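Catechol O-methyltransferase (Niastella koreensis, PDB 7CVW) transfers a methyl group from S-adenosyl-L-methionine to either hydroxyl of catechol-like compounds such as protocatechuic acid, without regiospecificity and with magnesium as its preferred metal. Local coordinates at residues A[4-9]-A[205-210]; A[22-27]-A[68-73]; A[86-91]-A[116-121]. One frame throughout, in Å; residues are numbered along the deposited sequence.

In the fold
Contacts 2 and 3 lie on the bound S-adenosyl-L-homocysteine, contact 2 at its amino-acid end through Ser71 and contact 3 at its ribose and adenine through Glu89 and Ala118. Their centres are 19 Å apart, yet they touch where Thr72 CG2 packs on Thr87 CG2 at 4.2 Å; helix 70-76 is followed in the chain by strand 84-89 of the Rossmann-like sheet. Contact 1 stands apart, with its centre 30 Å from that of contact 3 and on the opposite side of the chain's centre. It joins the N-terminal helix to the end of strand 199-206 near the second subunit; the side chain of Val209 is still about 12 Å from the ligand.

Contact 1 of 3, residues A[4-9]-A[205-210]; sequences QIFESV and QMVGVK
Val207, just past strand 199-206, outermost in this chain's Rossmann-like methyltransferase sheet, lays its side chain over one face of the Phe6 ring on the N-terminal helix 4-17. Its CB sits 4.1 Å from the centroid of the Phe6 ring, 25° off the normal, a CH-pi contact displaced toward the rim, while Val207 CG2 reaches Phe6 CD1 at 3.5 Å. Ile5 CG2 lies over the centre of the opposite face, so the ring is sandwiched between two aliphatic groups. Phe6 CG is anti to its own carbonyl carbon (chi1 -53°), which turns the ring toward Val207, and Tyr212 of the second subunit meets this ring edge-to-face, bringing the contact into the dimer interface. Gly208 follows with its backbone against the helix: its CA donates a CA-H...O contact to Phe6 O at 3.5 Å, with 157° at the hydrogen. Val209 then passes beside Glu7, and its N is hydrogen-bonded to the carboxylate of Asp10 one turn further along the same helix. The touching part of Glu7 is its aliphatic stem rather than its carboxylate, CG lying 3.6 Å from Gly208 O and 4.1 Å from Val209 CA.

Contact 2 of 3, residues A[22-27]-A[68-73]; sequences DALLAA and AGYSTI. With SAH (S-adenosyl-L-homocysteine), chain E.
This is a buried, apolar helix-to-helix contact in which helix 22-34 packs against the glycine-containing loop and first turn of helix 70-76, the turn that follows the first strand of the Rossmann-like methyltransferase fold and receives the amino-acid end of the bound S-adenosyl-L-homocysteine. Leu24 and Ala27 of helix 22-34 meet Tyr70 and Ile73 of helix 70-76. Leu24 crosses Tyr70 at about a right angle and sets CD2 over one ring face, 4.0 Å from the centroid of the Tyr70 ring and 24° off its normal, offset toward the rim. The backbone Leu24 O lies in the ring plane, 3.6 Å from Tyr70 CD2, and Ala27 CB also approaches this edge. Tyr70 can lie here because its CG swings away from the backbone N (chi1 -174°), carrying the ring toward helix 22-34; beyond it the hydroxyl is hydrogen-bonded to Glu20. Leu24 CD2 also touches Ile73 CG2 at 3.6 Å, the two side chains lying antiparallel, and Ala27 CB meets Ile73 CD1 at 4.2 Å. Directly after Tyr70, Ser71 faces away from helix 22-34 and grips the ligand twice: Ser71 N donates to SAH O at 3.2 Å (161° at the hydrogen), and SAH N donates to Ser71 OG at 2.9 Å, an oxygen also hydrogen-bonded to the carboxylate of Glu63.

Contact 3 of 3, residues A[86-91]-A[116-121]; sequences ITLEYD and GKAIDI. With SAH (S-adenosyl-L-homocysteine), chain E.
Tyr90 and Lys117 run side by side in the same direction, with the extended lysine chain laid along the tyrosine ring and Lys117 CE 3.5 Å from Tyr90 CE1. The ring is turned so that CD1 and CE1 meet the lysine, whereas Tyr90 CB packs on the adenine, 3.5 Å from SAH C5. Deeper in, Leu88 and Ile121 overlap head to tail, Leu88 CD2 touching Ile121 CG2 at 3.6 Å, and the other branch, CD1, reaches Ala118. These side chains join the C-terminal end of strand 84-89 to the start of helix 118-128 in the Rossmann-like fold. Between the backbones, Gly116 N donates to Glu89 O at 3.0 Å, with a bent angle of 131°. Glu89 points its CB away from segment 116-121, and a bend at chi2 (55°) brings its carboxylate up to the ribose. OE1 of Glu89 accepts from SAH O3' and OE2 from SAH O2', both at 2.6 Å; Asp91 N holds OE2 on its anti side, and Leu67 N holds OE1. Ala118 N donates to SAH N1 at 2.9 Å, nearly straight at 160°. An acidic residue ending the second strand and holding both ribose hydroxyls is a hallmark of class I SAM-dependent methyltransferases, and the N-H at N1 is consistent with selection of adenine, whose unprotonated N1 can accept it.

Contact 1 of 3, residues A[4-9]-A[205-210]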
loop_
_atom_site.group_PDB
_atom_site.type_symbol
_atom_site.label_atom_id
_atom_site.label_comp_id
_atom_site.label_asym_id
_atom_site.label_seq_id
_atom_site.Cartn_x
_atom_site.Cartn_y
_atom_site.Cartn_z
ATOM N N GLN A 4 22.614 -2.758 0.808
ATOM C CA GLN A 4 22.596 -4.211 0.542
ATOM C C GLN A 4 21.399 -4.864 1.240
ATOM O O GLN A 4 20.799 -5.706 0.595
ATOM C CB GLN A 4 23.908 -4.857 0.980
ATOM C CG GLN A 4 23.953 -6.351 0.692
ATOM C CD GLN A 4 24.016 -6.651 -0.788
ATOM O OE1 GLN A 4 25.082 -6.577 -1.405
ATOM N NE2 GLN A 4 22.876 -7.000 -1.375
ATOM N N ILE A 5 21.097 -4.550 2.505
ATOM C CA ILE A 5 20.022 -5.290 3.238
ATOM C C ILE A 5 18.712 -5.097 2.472
ATOM O O ILE A 5 17.971 -6.085 2.306
ATOM C CB ILE A 5 19.840 -4.900 4.723
ATOM C CG1 ILE A 5 18.916 -5.869 5.466
ATOM C CG2 ILE A 5 19.323 -3.476 4.870
ATOM C CD1 ILE A 5 19.371 -7.296 5.506
ATOM N N PHE A 6 18.404 -3.874 2.039
ATOM C CA PHE A 6 17.105 -3.628 1.357
ATOM C C PHE A 6 17.030 -4.420 0.048
ATOM O O PHE A 6 15.964 -4.965 -0.288
ATOM C CB PHE A 6 16.851 -2.143 1.120
ATOM C CG PHE A 6 16.977 -1.332 2.379
ATOM C CD1 PHE A 6 16.200 -1.610 3.493
ATOM C CD2 PHE A 6 17.883 -0.289 2.444
ATOM C CE1 PHE A 6 16.332 -0.857 4.648
ATOM C CE2 PHE A 6 18.036 0.441 3.613
ATOM C CZ PHE A 6 17.233 0.177 4.697
ATOM N N GLU A 7 18.137 -4.501 -0.690
ATOM C CA GLU A 7 18.178 -5.297 -1.939
ATOM C C GLU A 7 18.005 -6.777 -1.585
ATOM O O GLU A 7 17.204 -7.448 -2.233
ATOM C CB GLU A 7 19.503 -5.066 -2.659
ATOM C CG GLU A 7 19.729 -3.622 -3.046
ATOM C CD GLU A 7 21.104 -3.353 -3.643
ATOM O OE1 GLU A 7 21.885 -4.332 -3.755
ATOM O OE2 GLU A 7 21.390 -2.162 -3.991
ATOM N N SER A 8 18.733 -7.280 -0.592
ATOM C CA SER A 8 18.640 -8.716 -0.217
ATOM C C SER A 8 17.205 -9.048 0.190
ATOM O O SER A 8 16.666 -10.102 -0.216
ATOM C CB SER A 8 19.604 -9.046 0.873
ATOM O OG SER A 8 20.924 -8.852 0.400
ATOM N N VAL A 9 16.589 -8.187 0.991
ATOM C CA VAL A 9 15.190 -8.427 1.431
ATOM C C VAL A 9 14.246 -8.360 0.223
ATOM O O VAL A 9 13.304 -9.165 0.152
ATOM C CB VAL A 9 14.768 -7.485 2.572
ATOM C CG1 VAL A 9 13.270 -7.520 2.798
ATOM C CG2 VAL A 9 15.502 -7.865 3.850
ATOM N N GLN A 205 7.020 5.436 2.173
ATOM C CA GLN A 205 8.467 5.300 1.960
ATOM C C GLN A 205 8.737 3.915 1.373
ATOM O O GLN A 205 8.122 2.927 1.829
ATOM C CB GLN A 205 9.234 5.529 3.250
ATOM C CG GLN A 205 9.026 6.912 3.850
ATOM C CD GLN A 205 10.003 7.225 4.958
ATOM O OE1 GLN A 205 9.623 7.587 6.087
ATOM N NE2 GLN A 205 11.271 7.133 4.631
ATOM N N MET A 206 9.636 3.852 0.404
ATOM C CA MET A 206 9.958 2.566 -0.248
ATOM C C MET A 206 11.458 2.343 -0.328
ATOM O O MET A 206 12.219 3.255 -0.664
ATOM C CB MET A 206 9.324 2.488 -1.628
ATOM C CG MET A 206 7.817 2.373 -1.512
ATOM S SD MET A 206 7.092 1.971 -3.100
ATOM C CE MET A 206 5.367 1.910 -2.608
ATOM N N VAL A 207 11.834 1.105 -0.010
ATOM C CA VAL A 207 13.229 0.613 -0.131
ATOM C C VAL A 207 13.196 -0.733 -0.848
ATOM O O VAL A 207 12.122 -1.362 -0.950
ATOM C CB VAL A 207 13.925 0.535 1.238
ATOM C CG1 VAL A 207 14.089 1.926 1.826
ATOM C CG2 VAL A 207 13.179 -0.369 2.211
ATOM N N GLY A 208 14.337 -1.138 -1.386
ATOM C CA GLY A 208 14.450 -2.403 -2.123
ATOM C C GLY A 208 15.576 -2.338 -3.122
ATOM O O GLY A 208 16.606 -1.765 -2.817
ATOM N N VAL A 209 15.373 -2.927 -4.293
ATOM C CA VAL A 209 16.417 -2.961 -5.348
ATOM C C VAL A 209 16.667 -1.559 -5.910
ATOM O O VAL A 209 17.762 -1.329 -6.443
ATOM C CB VAL A 209 16.091 -3.980 -6.447
ATOM C CG1 VAL A 209 16.161 -5.394 -5.899
ATOM C CG2 VAL A 209 14.772 -3.711 -7.146
ATOM N N LYS A 210 15.698 -0.655 -5.866
ATOM C CA LYS A 210 15.891 0.725 -6.367
ATOM C C LYS A 210 16.330 1.637 -5.216
ATOM O O LYS A 210 16.176 1.270 -4.031
ATOM C CB LYS A 210 14.596 1.243 -6.992
ATOM C CG LYS A 210 14.046 0.388 -8.126
ATOM C CD LYS A 210 12.816 0.997 -8.775
ATOM C CE LYS A 210 13.094 2.283 -9.521
ATOM N NZ LYS A 210 11.932 2.697 -10.323
#

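Contact 2 of 3, residues A[22-27]-A[68-73]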
loop_
_atom_site.group_PDB
_atom_site.type_symbol
_atom_site.label_atom_id
_atom_site.label_comp_id
_atom_site.label_asym_id
_atom_site.label_seq_id
_atom_site.Cartn_x
_atom_site.Cartn_y
_atom_site.Cartn_z
ATOM N N ASP A 22 7.757 -14.473 -18.888
ATOM C CA ASP A 22 8.578 -14.061 -20.047
ATOM C C ASP A 22 8.232 -12.626 -20.470
ATOM O O ASP A 22 9.145 -11.910 -20.827
ATOM C CB ASP A 22 8.359 -14.985 -21.246
ATOM C CG ASP A 22 9.051 -14.535 -22.528
ATOM O OD1 ASP A 22 10.280 -14.501 -22.532
ATOM O OD2 ASP A 22 8.344 -14.201 -23.498
ATOM N N ALA A 23 6.960 -12.221 -20.488
ATOM C CA ALA A 23 6.596 -10.882 -21.007
ATOM C C ALA A 23 7.208 -9.787 -20.125
ATOM O O ALA A 23 7.663 -8.768 -20.684
ATOM C CB ALA A 23 5.112 -10.728 -21.109
ATOM N N LEU A 24 7.203 -9.948 -18.798
ATOM C CA LEU A 24 7.826 -8.948 -17.905
ATOM C C LEU A 24 9.338 -8.951 -18.088
ATOM O O LEU A 24 9.936 -7.868 -18.135
ATOM C CB LEU A 24 7.435 -9.214 -16.441
ATOM C CG LEU A 24 6.008 -8.812 -16.105
ATOM C CD1 LEU A 24 5.603 -9.337 -14.742
ATOM C CD2 LEU A 24 5.865 -7.296 -16.200
ATOM N N LEU A 25 9.968 -10.128 -18.108
ATOM C CA LEU A 25 11.438 -10.189 -18.245
ATOM C C LEU A 25 11.832 -9.586 -19.596
ATOM O O LEU A 25 12.873 -8.896 -19.664
ATOM C CB LEU A 25 11.896 -11.642 -18.117
ATOM C CG LEU A 25 11.688 -12.254 -16.739
ATOM C CD1 LEU A 25 12.023 -13.741 -16.781
ATOM C CD2 LEU A 25 12.511 -11.519 -15.691
ATOM N N ALA A 26 11.044 -9.832 -20.640
ATOM C CA ALA A 26 11.344 -9.319 -21.995
ATOM C C ALA A 26 11.202 -7.788 -21.968
ATOM O O ALA A 26 12.003 -7.094 -22.609
ATOM C CB ALA A 26 10.443 -9.974 -23.013
ATOM N N ALA A 27 10.213 -7.252 -21.265
ATOM C CA ALA A 27 10.083 -5.779 -21.133
ATOM C C ALA A 27 11.349 -5.196 -20.486
ATOM O O ALA A 27 11.903 -4.173 -20.943
ATOM C CB ALA A 27 8.859 -5.429 -20.317
ATOM N N ALA A 68 8.956 1.170 -21.069
ATOM C CA ALA A 68 8.868 -0.070 -21.872
ATOM C C ALA A 68 7.577 -0.841 -21.545
ATOM O O ALA A 68 7.420 -1.961 -22.014
ATOM C CB ALA A 68 10.113 -0.891 -21.619
ATOM N N GLY A 69 6.692 -0.278 -20.728
ATOM C CA GLY A 69 5.402 -0.908 -20.414
ATOM C C GLY A 69 5.486 -1.905 -19.270
ATOM O O GLY A 69 4.545 -2.696 -19.139
ATOM N N TYR A 70 6.550 -1.889 -18.464
ATOM C CA TYR A 70 6.737 -2.856 -17.344
ATOM C C TYR A 70 5.609 -2.650 -16.322
ATOM O O TYR A 70 4.868 -3.591 -15.981
ATOM C CB TYR A 70 8.144 -2.734 -16.764
ATOM C CG TYR A 70 8.429 -3.784 -15.734
ATOM C CD1 TYR A 70 8.111 -3.542 -14.419
ATOM C CD2 TYR A 70 8.970 -5.012 -16.078
ATOM C CE1 TYR A 70 8.326 -4.491 -13.430
ATOM C CE2 TYR A 70 9.182 -5.977 -15.103
ATOM C CZ TYR A 70 8.862 -5.714 -13.787
ATOM O OH TYR A 70 9.008 -6.671 -12.835
ATOM N N SER A 71 5.444 -1.428 -15.814
ATOM C CA SER A 71 4.363 -1.109 -14.844
ATOM C C SER A 71 3.021 -1.376 -15.523
ATOM O O SER A 71 2.104 -1.871 -14.845
ATOM C CB SER A 71 4.428 0.289 -14.313
ATOM O OG SER A 71 4.434 1.239 -15.356
ATOM N N THR A 72 2.913 -1.041 -16.813
ATOM C CA THR A 72 1.685 -1.192 -17.619
ATOM C C THR A 72 1.218 -2.652 -17.607
ATOM O O THR A 72 0.016 -2.928 -17.407
ATOM C CB THR A 72 1.961 -0.710 -19.043
ATOM O OG1 THR A 72 2.795 0.455 -18.964
ATOM C CG2 THR A 72 0.646 -0.462 -19.757
ATOM N N ILE A 73 2.135 -3.577 -17.834
ATOM C CA ILE A 73 1.777 -5.023 -17.876
ATOM C C ILE A 73 1.247 -5.471 -16.508
ATOM O O ILE A 73 0.242 -6.182 -16.459
ATOM C CB ILE A 73 2.986 -5.857 -18.327
ATOM C CG1 ILE A 73 3.281 -5.569 -19.802
ATOM C CG2 ILE A 73 2.768 -7.337 -18.067
ATOM C CD1 ILE A 73 4.653 -5.993 -20.273
HETATM N N SAH E . 5.952 3.666 -15.331
HETATM C CA SAH E . 7.140 3.129 -16.024
HETATM C CB SAH E . 8.318 4.109 -15.923
HETATM C CG SAH E . 8.055 5.456 -16.510
HETATM S SD SAH E . 9.701 6.261 -16.660
HETATM C C SAH E . 7.473 1.795 -15.352
HETATM O O SAH E . 7.679 0.863 -16.042
HETATM O OXT SAH E . 7.518 1.814 -14.170
HETATM C "C5'" SAH E . 9.192 7.933 -17.168
HETATM C "C4'" SAH E . 8.633 7.942 -18.564
HETATM O "O4'" SAH E . 7.977 9.204 -18.732
HETATM C "C3'" SAH E . 9.658 7.854 -19.717
HETATM O "O3'" SAH E . 9.346 6.831 -20.644
HETATM C "C2'" SAH E . 9.588 9.232 -20.380
HETATM O "O2'" SAH E . 9.850 9.217 -21.757
HETATM C "C1'" SAH E . 8.156 9.612 -20.056
HETATM N N9 SAH E . 7.864 11.023 -20.156
HETATM C C8 SAH E . 8.717 12.073 -19.978
HETATM N N7 SAH E . 8.151 13.231 -20.176
HETATM C C5 SAH E . 6.845 12.931 -20.507
HETATM C C6 SAH E . 5.728 13.728 -20.824
HETATM N N6 SAH E . 5.765 15.043 -20.892
HETATM N N1 SAH E . 4.584 13.103 -21.109
HETATM C C2 SAH E . 4.556 11.772 -21.053
HETATM N N3 SAH E . 5.537 10.927 -20.788
HETATM C C4 SAH E . 6.661 11.568 -20.492
#

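Contact 3 of 3, residues A[86-91]-A[116-121]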
loop_
_atom_site.group_PDB
_atom_site.type_symbol
_atom_site.label_atom_id
_atom_site.label_comp_id
_atom_site.label_asym_id
_atom_site.label_seq_id
_atom_site.Cartn_x
_atom_site.Cartn_y
_atom_site.Cartn_z
ATOM N N ILE A 86 -5.206 3.123 -20.537
ATOM C CA ILE A 86 -4.632 4.159 -21.437
ATOM C C ILE A 86 -3.316 4.627 -20.810
ATOM O O ILE A 86 -3.305 4.938 -19.631
ATOM C CB ILE A 86 -5.632 5.315 -21.612
ATOM C CG1 ILE A 86 -6.946 4.818 -22.227
ATOM C CG2 ILE A 86 -4.988 6.406 -22.434
ATOM C CD1 ILE A 86 -8.033 5.874 -22.297
ATOM N N THR A 87 -2.217 4.582 -21.552
ATOM C CA THR A 87 -0.897 5.007 -21.013
ATOM C C THR A 87 -0.336 6.075 -21.935
ATOM O O THR A 87 -0.468 5.923 -23.176
ATOM C CB THR A 87 -0.005 3.782 -20.792
ATOM O OG1 THR A 87 1.219 4.188 -20.156
ATOM C CG2 THR A 87 0.280 3.036 -22.072
ATOM N N LEU A 88 0.276 7.102 -21.356
ATOM C CA LEU A 88 0.771 8.286 -22.096
ATOM C C LEU A 88 2.295 8.267 -22.087
ATOM O O LEU A 88 2.901 8.033 -21.033
ATOM C CB LEU A 88 0.246 9.561 -21.453
ATOM C CG LEU A 88 -1.253 9.620 -21.187
ATOM C CD1 LEU A 88 -1.690 11.013 -20.738
ATOM C CD2 LEU A 88 -2.078 9.101 -22.336
ATOM N N GLU A 89 2.901 8.394 -23.265
ATOM C CA GLU A 89 4.365 8.340 -23.404
ATOM C C GLU A 89 4.809 9.367 -24.438
ATOM O O GLU A 89 4.413 9.243 -25.604
ATOM C CB GLU A 89 4.771 6.926 -23.820
ATOM C CG GLU A 89 6.254 6.816 -24.133
ATOM C CD GLU A 89 7.153 7.283 -22.992
ATOM O OE1 GLU A 89 6.992 6.800 -21.837
ATOM O OE2 GLU A 89 8.012 8.151 -23.242
ATOM N N TYR A 90 5.670 10.298 -24.033
ATOM C CA TYR A 90 6.150 11.423 -24.889
ATOM C C TYR A 90 7.147 10.937 -25.944
ATOM O O TYR A 90 7.154 11.520 -27.059
ATOM C CB TYR A 90 6.765 12.500 -23.980
ATOM C CG TYR A 90 7.640 13.567 -24.585
ATOM C CD1 TYR A 90 7.195 14.328 -25.657
ATOM C CD2 TYR A 90 8.855 13.901 -24.011
ATOM C CE1 TYR A 90 7.962 15.357 -26.176
ATOM C CE2 TYR A 90 9.642 14.908 -24.526
ATOM C CZ TYR A 90 9.198 15.639 -25.615
ATOM O OH TYR A 90 9.965 16.654 -26.121
ATOM N N ASP A 91 7.996 9.966 -25.607
ATOM C CA ASP A 91 9.121 9.553 -26.480
ATOM C C ASP A 91 8.605 8.500 -27.464
ATOM O O ASP A 91 8.231 7.407 -27.048
ATOM C CB ASP A 91 10.300 9.095 -25.638
ATOM C CG ASP A 91 11.520 8.800 -26.471
ATOM O OD1 ASP A 91 11.372 8.230 -27.542
ATOM O OD2 ASP A 91 12.604 9.178 -26.041
ATOM N N GLY A 116 2.629 11.233 -26.916
ATOM C CA GLY A 116 2.735 12.691 -26.844
ATOM C C GLY A 116 2.899 13.140 -25.421
ATOM O O GLY A 116 2.998 12.268 -24.549
ATOM N N LYS A 117 2.978 14.449 -25.211
ATOM C CA LYS A 117 3.146 15.010 -23.847
ATOM C C LYS A 117 1.872 14.785 -23.039
ATOM O O LYS A 117 0.739 15.109 -23.504
ATOM C CB LYS A 117 3.513 16.490 -23.908
ATOM C CG LYS A 117 4.889 16.756 -24.478
ATOM C CD LYS A 117 5.327 18.170 -24.332
ATOM C CE LYS A 117 6.774 18.327 -24.753
ATOM N NZ LYS A 117 7.289 19.678 -24.437
ATOM N N ALA A 118 2.009 14.329 -21.800
ATOM C CA ALA A 118 0.830 14.143 -20.937
ATOM C C ALA A 118 0.073 15.464 -20.785
ATOM O O ALA A 118 -1.153 15.407 -20.737
ATOM C CB ALA A 118 1.247 13.582 -19.608
ATOM N N ILE A 119 0.741 16.617 -20.711
ATOM C CA ILE A 119 0.004 17.894 -20.467
ATOM C C ILE A 119 -0.842 18.248 -21.706
ATOM O O ILE A 119 -1.805 18.991 -21.562
ATOM C CB ILE A 119 0.966 19.017 -20.026
ATOM C CG1 ILE A 119 0.237 20.048 -19.156
ATOM C CG2 ILE A 119 1.645 19.655 -21.214
ATOM C CD1 ILE A 119 -0.092 19.548 -17.792
ATOM N N ASP A 120 -0.507 17.727 -22.887
ATOM C CA ASP A 120 -1.283 17.931 -24.134
ATOM C C ASP A 120 -2.410 16.890 -24.190
ATOM O O ASP A 120 -3.515 17.208 -24.672
ATOM C CB ASP A 120 -0.391 17.817 -25.373
ATOM C CG ASP A 120 0.639 18.926 -25.555
ATOM O OD1 ASP A 120 0.390 20.031 -25.053
ATOM O OD2 ASP A 120 1.683 18.674 -26.205
ATOM N N ILE A 121 -2.144 15.661 -23.765
ATOM C CA ILE A 121 -3.131 14.552 -23.921
ATOM C C ILE A 121 -4.194 14.577 -22.816
ATOM O O ILE A 121 -5.343 14.198 -23.079
ATOM C CB ILE A 121 -2.412 13.198 -24.068
ATOM C CG1 ILE A 121 -1.587 13.166 -25.358
ATOM C CG2 ILE A 121 -3.416 12.047 -24.021
ATOM C CD1 ILE A 121 -0.588 12.017 -25.389
HETATM N N SAH E . 5.952 3.666 -15.331
HETATM C CA SAH E . 7.140 3.129 -16.024
HETATM C CB SAH E . 8.318 4.109 -15.923
HETATM C CG SAH E . 8.055 5.456 -16.510
HETATM S SD SAH E . 9.701 6.261 -16.660
HETATM C C SAH E . 7.473 1.795 -15.352
HETATM O O SAH E . 7.679 0.863 -16.042
HETATM O OXT SAH E . 7.518 1.814 -14.170
HETATM C "C5'" SAH E . 9.192 7.933 -17.168
HETATM C "C4'" SAH E . 8.633 7.942 -18.564
HETATM O "O4'" SAH E . 7.977 9.204 -18.732
HETATM C "C3'" SAH E . 9.658 7.854 -19.717
HETATM O "O3'" SAH E . 9.346 6.831 -20.644
HETATM C "C2'" SAH E . 9.588 9.232 -20.380
HETATM O "O2'" SAH E . 9.850 9.217 -21.757
HETATM C "C1'" SAH E . 8.156 9.612 -20.056
HETATM N N9 SAH E . 7.864 11.023 -20.156
HETATM C C8 SAH E . 8.717 12.073 -19.978
HETATM N N7 SAH E . 8.151 13.231 -20.176
HETATM C C5 SAH E . 6.845 12.931 -20.507
HETATM C C6 SAH E . 5.728 13.728 -20.824
HETATM N N6 SAH E . 5.765 15.043 -20.892
HETATM N N1 SAH E . 4.584 13.103 -21.109
HETATM C C2 SAH E . 4.556 11.772 -21.053
HETATM N N3 SAH E . 5.537 10.927 -20.788
HETATM C C4 SAH E . 6.661 11.568 -20.492
#